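PDB 4ZOH: putative oxidoreductase molybdopterin-binding subunit from Sulfolobus tokodaii, which binds a pterin cytosine dinucleotide cofactor and is probably the large subunit of an oxidoreductase of the xanthine dehydrogenase and aldehyde oxidase family. Local coordinates for residues H571-K576 against P680-A685; V583-Y588 against E646-I651. One frame throughout, in Å; residues are numbered along the deposited sequence.

Contact 1 of 2, residues H571-K576 against P680-A685; sequences HLALVK and PTIINA
Thr681 meets the strand 571-576 with both branches because its chi1 of -61° sets CG2 anti to the backbone N and OG1 anti to the carbonyl carbon. CG2 lies against the backbone, 3.5 Å from Ala573 N, and also touches the CB of that alanine. OG1 rests 3.5 Å from His571 CB, a plain van der Waals contact; its hydrogen bonds go to Ser409 and to the carbonyl of Ala677. Without these two branches, as with an alanine here, a gap is likely to open over the strand between His571 and Ala573, and Ser409 would probably lose this partner. Ile682 reaches in from one flank with the end of its chain, CD1 standing 3.6 Å from Ala573 CB. One turn after Thr681, Ala685 offers its CB to the two methyls of Val575, the nearer being CG1 at 3.7 Å. The small side chains of Ala573 and Ala685 are consistent with the close 7.5 Å approach of the axes of segments 571-576 and 680-685, which cross at -39°. Strand 568-577 is flanked in its sheet by strands 405-412 and 583-593; helix 673-688 packs on the face carrying His571, Ala573 and Val575, with helix 600-619 touching both His571 and Ile682.

Contact 2 of 2, residues V583-Y588 against E646-I651; sequences VFVKKY and EIPEKI
Val585 and Pro648 lie side by side and point the same way, so that the valine meets the proline ring along its flank. Its CG1, anti to the backbone N (chi1 -179°), sits 3.7 Å from Pro648 CB and nearly as close to CG. Tyr588 reaches the partner segment with its CB, 4.2 Å from Ile651 CG1, while its ring runs on past the isoleucine and its hydroxyl has its partner in His571. On the other side of the backbone, Lys586 and Glu649 also run alongside each other, but they meet through the aliphatic part of the lysine: Glu649 OE1 lies 3.1 Å from Lys586 CD. The charged ends do not touch. The lysine chain is bent at chi2 and chi4 and, as modelled, NZ turns toward Phe584 O in a weak bond, though its position is doubtful; the opposite charges may still attract at longer range. Between these two pairs the backbones join. Tyr588 N donates to Lys650 O at 3.2 Å, and Glu649 N makes a weak bond to Val585 O, which also receives a CA-H...O contact from Pro648. A similar contact runs from Ile651 CA to Tyr588 O, at 3.4 Å. Side chains of another protein chain hydrogen-bond the carbonyls of Pro648 and Ile651. Lys586 and Lys587 both face Leu574 and form a classic beta bulge in strand 583-593, while the parallel bridge between Tyr588 and Ile651 marks where the incoming loop becomes strand 651-655, an outer strand, within this chain, of a four-stranded mixed sheet.

The two contacts meet one sheet in different ways: on its face and at an outer strand. Contact 1 is buried and mainly apolar, a helix laid on the face of strand 568-577; contact 2 is partly buried, an edge-to-edge pairing of strand 583-593 with a loop that enters the sheet as an outer strand. The strands involved are consecutive antiparallel neighbours, bonded between Lys576 O and Phe584 N, and the centres of the contacts lie about 10 Å apart. His571 and Tyr588 tie them together, ND1 to OH at 2.6 Å. Contact 1 relies on close-fitting methyl groups, whereas contact 2 adds backbone bonds and, toward its more exposed side, charged side chains. Ile682 bridges both, touching Val585 and Tyr588 as well.

Contact 1 of 2, residues H571-K576 against P680-A685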
loop_
_atom_site.group_PDB
_atom_site.type_symbol
_atom_site.label_atom_id
_atom_site.label_comp_id
_atom_site.label_asym_id
_atom_site.label_seq_id
_atom_site.Cartn_x
_atom_site.Cartn_y
_atom_site.Cartn_z
ATOM N N HIS A 571 29.487 18.325 -31.657
ATOM C CA HIS A 571 30.076 17.789 -30.473
ATOM C C HIS A 571 31.468 17.461 -30.908
ATOM O O HIS A 571 31.699 17.247 -32.089
ATOM C CB HIS A 571 29.346 16.504 -29.945
ATOM C CG HIS A 571 28.005 16.792 -29.305
ATOM N ND1 HIS A 571 27.483 16.020 -28.273
ATOM C CD2 HIS A 571 27.082 17.762 -29.551
ATOM C CE1 HIS A 571 26.345 16.570 -27.866
ATOM N NE2 HIS A 571 26.042 17.587 -28.656
ATOM N N LEU A 572 32.390 17.426 -29.935
ATOM C CA LEU A 572 33.795 17.304 -30.185
ATOM C C LEU A 572 34.427 16.549 -29.046
ATOM O O LEU A 572 34.036 16.734 -27.911
ATOM C CB LEU A 572 34.389 18.723 -30.217
ATOM C CG LEU A 572 33.846 19.680 -31.234
ATOM C CD1 LEU A 572 33.003 20.674 -30.525
ATOM C CD2 LEU A 572 35.018 20.446 -31.845
ATOM N N ALA A 573 35.370 15.683 -29.349
ATOM C CA ALA A 573 36.066 14.960 -28.312
ATOM C C ALA A 573 37.555 14.926 -28.605
ATOM O O ALA A 573 37.941 14.986 -29.763
ATOM C CB ALA A 573 35.546 13.556 -28.209
ATOM N N LEU A 574 38.359 14.778 -27.557
ATOM C CA LEU A 574 39.804 14.652 -27.657
ATOM C C LEU A 574 40.091 13.400 -26.934
ATOM O O LEU A 574 39.705 13.263 -25.758
ATOM C CB LEU A 574 40.548 15.847 -26.937
ATOM C CG LEU A 574 42.120 15.838 -26.956
ATOM C CD1 LEU A 574 42.622 16.293 -28.306
ATOM C CD2 LEU A 574 42.718 16.799 -25.901
ATOM N N VAL A 575 40.800 12.496 -27.565
ATOM C CA VAL A 575 41.019 11.191 -26.908
ATOM C C VAL A 575 42.463 10.834 -27.017
ATOM O O VAL A 575 43.147 11.409 -27.852
ATOM C CB VAL A 575 40.209 10.036 -27.610
ATOM C CG1 VAL A 575 38.700 10.327 -27.679
ATOM C CG2 VAL A 575 40.737 9.695 -29.014
ATOM N N LYS A 576 42.867 9.790 -26.298
ATOM C CA LYS A 576 44.179 9.177 -26.376
ATOM C C LYS A 576 43.995 7.673 -26.331
ATOM O O LYS A 576 43.053 7.196 -25.714
ATOM C CB LYS A 576 45.032 9.588 -25.164
ATOM C CG LYS A 576 45.640 10.988 -25.272
ATOM C CD LYS A 576 46.906 11.049 -24.426
ATOM C CE LYS A 576 48.086 10.349 -25.117
ATOM N NZ LYS A 576 48.751 11.188 -26.182
ATOM N N PRO A 680 29.257 8.733 -32.899
ATOM C CA PRO A 680 30.220 9.004 -33.991
ATOM C C PRO A 680 31.311 10.082 -33.583
ATOM O O PRO A 680 32.401 10.077 -34.158
ATOM C CB PRO A 680 29.343 9.693 -35.049
ATOM C CG PRO A 680 28.241 10.333 -34.300
ATOM C CD PRO A 680 27.911 9.304 -33.190
ATOM N N THR A 681 30.975 11.021 -32.681
ATOM C CA THR A 681 32.029 11.960 -32.173
ATOM C C THR A 681 33.228 11.191 -31.690
ATOM O O THR A 681 34.372 11.425 -32.145
ATOM C CB THR A 681 31.537 12.884 -31.057
ATOM O OG1 THR A 681 30.476 13.663 -31.594
ATOM C CG2 THR A 681 32.684 13.941 -30.653
ATOM N N ILE A 682 32.950 10.206 -30.853
ATOM C CA ILE A 682 33.998 9.405 -30.195
ATOM C C ILE A 682 34.705 8.468 -31.194
ATOM O O ILE A 682 35.948 8.300 -31.154
ATOM C CB ILE A 682 33.462 8.627 -28.952
ATOM C CG1 ILE A 682 33.046 9.590 -27.781
ATOM C CG2 ILE A 682 34.479 7.587 -28.554
ATOM C CD1 ILE A 682 34.212 10.386 -27.246
ATOM N N ILE A 683 33.902 7.801 -32.044
ATOM C CA ILE A 683 34.492 6.966 -33.067
ATOM C C ILE A 683 35.380 7.839 -34.036
ATOM O O ILE A 683 36.453 7.397 -34.403
ATOM C CB ILE A 683 33.461 6.110 -33.881
ATOM C CG1 ILE A 683 32.678 5.132 -32.950
ATOM C CG2 ILE A 683 34.278 5.344 -34.968
ATOM C CD1 ILE A 683 33.590 4.035 -32.331
ATOM N N ASN A 684 34.915 9.009 -34.439
ATOM C CA ASN A 684 35.734 9.845 -35.338
ATOM C C ASN A 684 37.074 10.185 -34.678
ATOM O O ASN A 684 38.143 9.999 -35.298
ATOM C CB ASN A 684 34.968 11.083 -35.787
ATOM C CG ASN A 684 33.886 10.742 -36.800
ATOM O OD1 ASN A 684 33.790 9.576 -37.173
ATOM N ND2 ASN A 684 33.039 11.742 -37.234
ATOM N N ALA A 685 37.003 10.555 -33.389
ATOM C CA ALA A 685 38.197 10.802 -32.559
ATOM C C ALA A 685 39.132 9.643 -32.562
ATOM O O ALA A 685 40.331 9.860 -32.872
ATOM C CB ALA A 685 37.875 11.246 -31.140
#

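Contact 2 of 2, residues V583-Y588 against E646-I651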
loop_
_atom_site.group_PDB
_atom_site.type_symbol
_atom_site.label_atom_id
_atom_site.label_comp_id
_atom_site.label_asym_id
_atom_site.label_seq_id
_atom_site.Cartn_x
_atom_site.Cartn_y
_atom_site.Cartn_z
ATOM N N VAL A 583 41.122 3.370 -24.670
ATOM C CA VAL A 583 40.806 4.701 -25.058
ATOM C C VAL A 583 40.509 5.561 -23.841
ATOM O O VAL A 583 39.716 5.172 -23.033
ATOM C CB VAL A 583 39.579 4.683 -25.988
ATOM C CG1 VAL A 583 39.092 6.096 -26.346
ATOM C CG2 VAL A 583 39.922 3.968 -27.298
ATOM N N PHE A 584 41.062 6.766 -23.760
ATOM C CA PHE A 584 40.767 7.698 -22.660
ATOM C C PHE A 584 40.221 8.907 -23.307
ATOM O O PHE A 584 40.867 9.418 -24.215
ATOM C CB PHE A 584 42.071 8.086 -21.900
ATOM C CG PHE A 584 42.729 6.908 -21.271
ATOM C CD1 PHE A 584 42.378 6.518 -19.964
ATOM C CD2 PHE A 584 43.592 6.096 -22.018
ATOM C CE1 PHE A 584 42.939 5.377 -19.392
ATOM C CE2 PHE A 584 44.149 4.959 -21.463
ATOM C CZ PHE A 584 43.839 4.602 -20.135
ATOM N N VAL A 585 39.068 9.399 -22.847
ATOM C CA VAL A 585 38.510 10.637 -23.379
ATOM C C VAL A 585 38.893 11.795 -22.454
ATOM O O VAL A 585 38.366 11.888 -21.352
ATOM C CB VAL A 585 36.978 10.554 -23.502
ATOM C CG1 VAL A 585 36.382 11.840 -24.097
ATOM C CG2 VAL A 585 36.581 9.271 -24.257
ATOM N N LYS A 586 39.703 12.728 -22.951
ATOM C CA LYS A 586 40.204 13.887 -22.167
ATOM C C LYS A 586 39.245 14.982 -22.013
ATOM O O LYS A 586 39.117 15.601 -20.913
ATOM C CB LYS A 586 41.418 14.479 -22.873
ATOM C CG LYS A 586 42.608 13.538 -22.868
ATOM C CD LYS A 586 42.797 12.840 -21.517
ATOM C CE LYS A 586 43.725 11.671 -21.655
ATOM N NZ LYS A 586 43.523 11.175 -23.045
ATOM N N LYS A 587 38.593 15.302 -23.132
ATOM C CA LYS A 587 37.628 16.369 -23.171
ATOM C C LYS A 587 36.548 16.068 -24.146
ATOM O O LYS A 587 36.786 15.430 -25.166
ATOM C CB LYS A 587 38.254 17.686 -23.632
ATOM C CG LYS A 587 39.120 18.405 -22.589
ATOM C CD LYS A 587 39.352 19.887 -22.896
ATOM C CE LYS A 587 40.703 20.456 -22.410
ATOM N NZ LYS A 587 41.619 19.507 -21.696
ATOM N N TYR A 588 35.375 16.599 -23.849
ATOM C CA TYR A 588 34.255 16.467 -24.713
ATOM C C TYR A 588 33.583 17.804 -24.649
ATOM O O TYR A 588 33.313 18.296 -23.565
ATOM C CB TYR A 588 33.331 15.320 -24.191
ATOM C CG TYR A 588 32.234 14.910 -25.191
ATOM C CD1 TYR A 588 32.325 13.709 -25.974
ATOM C CD2 TYR A 588 31.130 15.735 -25.354
ATOM C CE1 TYR A 588 31.285 13.376 -26.889
ATOM C CE2 TYR A 588 30.131 15.417 -26.258
ATOM C CZ TYR A 588 30.199 14.241 -26.998
ATOM O OH TYR A 588 29.135 14.089 -27.857
ATOM N N GLU A 646 35.260 5.601 -16.239
ATOM C CA GLU A 646 35.316 5.619 -17.696
ATOM C C GLU A 646 34.702 6.866 -18.363
ATOM O O GLU A 646 34.362 6.811 -19.497
ATOM C CB GLU A 646 34.748 4.315 -18.270
ATOM C CG GLU A 646 35.642 3.115 -18.007
ATOM C CD GLU A 646 35.503 2.584 -16.581
ATOM O OE1 GLU A 646 34.346 2.540 -16.056
ATOM O OE2 GLU A 646 36.539 2.229 -15.977
ATOM N N ILE A 647 34.533 7.976 -17.678
ATOM C CA ILE A 647 33.880 9.080 -18.300
ATOM C C ILE A 647 34.929 10.081 -18.751
ATOM O O ILE A 647 36.036 10.087 -18.216
ATOM C CB ILE A 647 32.774 9.729 -17.387
ATOM C CG1 ILE A 647 33.418 10.505 -16.224
ATOM C CG2 ILE A 647 31.718 8.663 -17.030
ATOM C CD1 ILE A 647 32.515 11.335 -15.279
ATOM N N PRO A 648 34.579 10.970 -19.706
ATOM C CA PRO A 648 35.491 12.035 -20.010
ATOM C C PRO A 648 35.827 12.826 -18.729
ATOM O O PRO A 648 34.964 13.113 -17.904
ATOM C CB PRO A 648 34.706 12.911 -21.005
ATOM C CG PRO A 648 33.562 12.046 -21.487
ATOM C CD PRO A 648 33.238 11.217 -20.277
ATOM N N GLU A 649 37.088 13.140 -18.552
ATOM C CA GLU A 649 37.510 13.966 -17.422
ATOM C C GLU A 649 36.669 15.220 -17.260
ATOM O O GLU A 649 36.347 15.613 -16.160
ATOM C CB GLU A 649 38.968 14.321 -17.641
ATOM C CG GLU A 649 39.795 13.095 -18.001
ATOM C CD GLU A 649 41.278 13.362 -18.032
ATOM O OE1 GLU A 649 41.999 12.446 -18.510
ATOM O OE2 GLU A 649 41.718 14.463 -17.583
ATOM N N LYS A 650 36.249 15.815 -18.375
ATOM C CA LYS A 650 35.335 16.910 -18.343
ATOM C C LYS A 650 34.433 16.908 -19.575
ATOM O O LYS A 650 34.894 16.611 -20.686
ATOM C CB LYS A 650 36.154 18.215 -18.286
ATOM C CG LYS A 650 35.340 19.468 -18.161
ATOM C CD LYS A 650 34.397 19.518 -16.974
ATOM C CE LYS A 650 34.018 20.981 -16.738
ATOM N NZ LYS A 650 32.595 21.011 -16.360
ATOM N N ILE A 651 33.165 17.263 -19.376
ATOM C CA ILE A 651 32.256 17.440 -20.474
ATOM C C ILE A 651 31.736 18.837 -20.312
ATOM O O ILE A 651 31.096 19.149 -19.297
ATOM C CB ILE A 651 31.037 16.466 -20.354
ATOM C CG1 ILE A 651 31.483 15.007 -20.457
ATOM C CG2 ILE A 651 29.992 16.783 -21.417
ATOM C CD1 ILE A 651 30.363 13.987 -20.302
#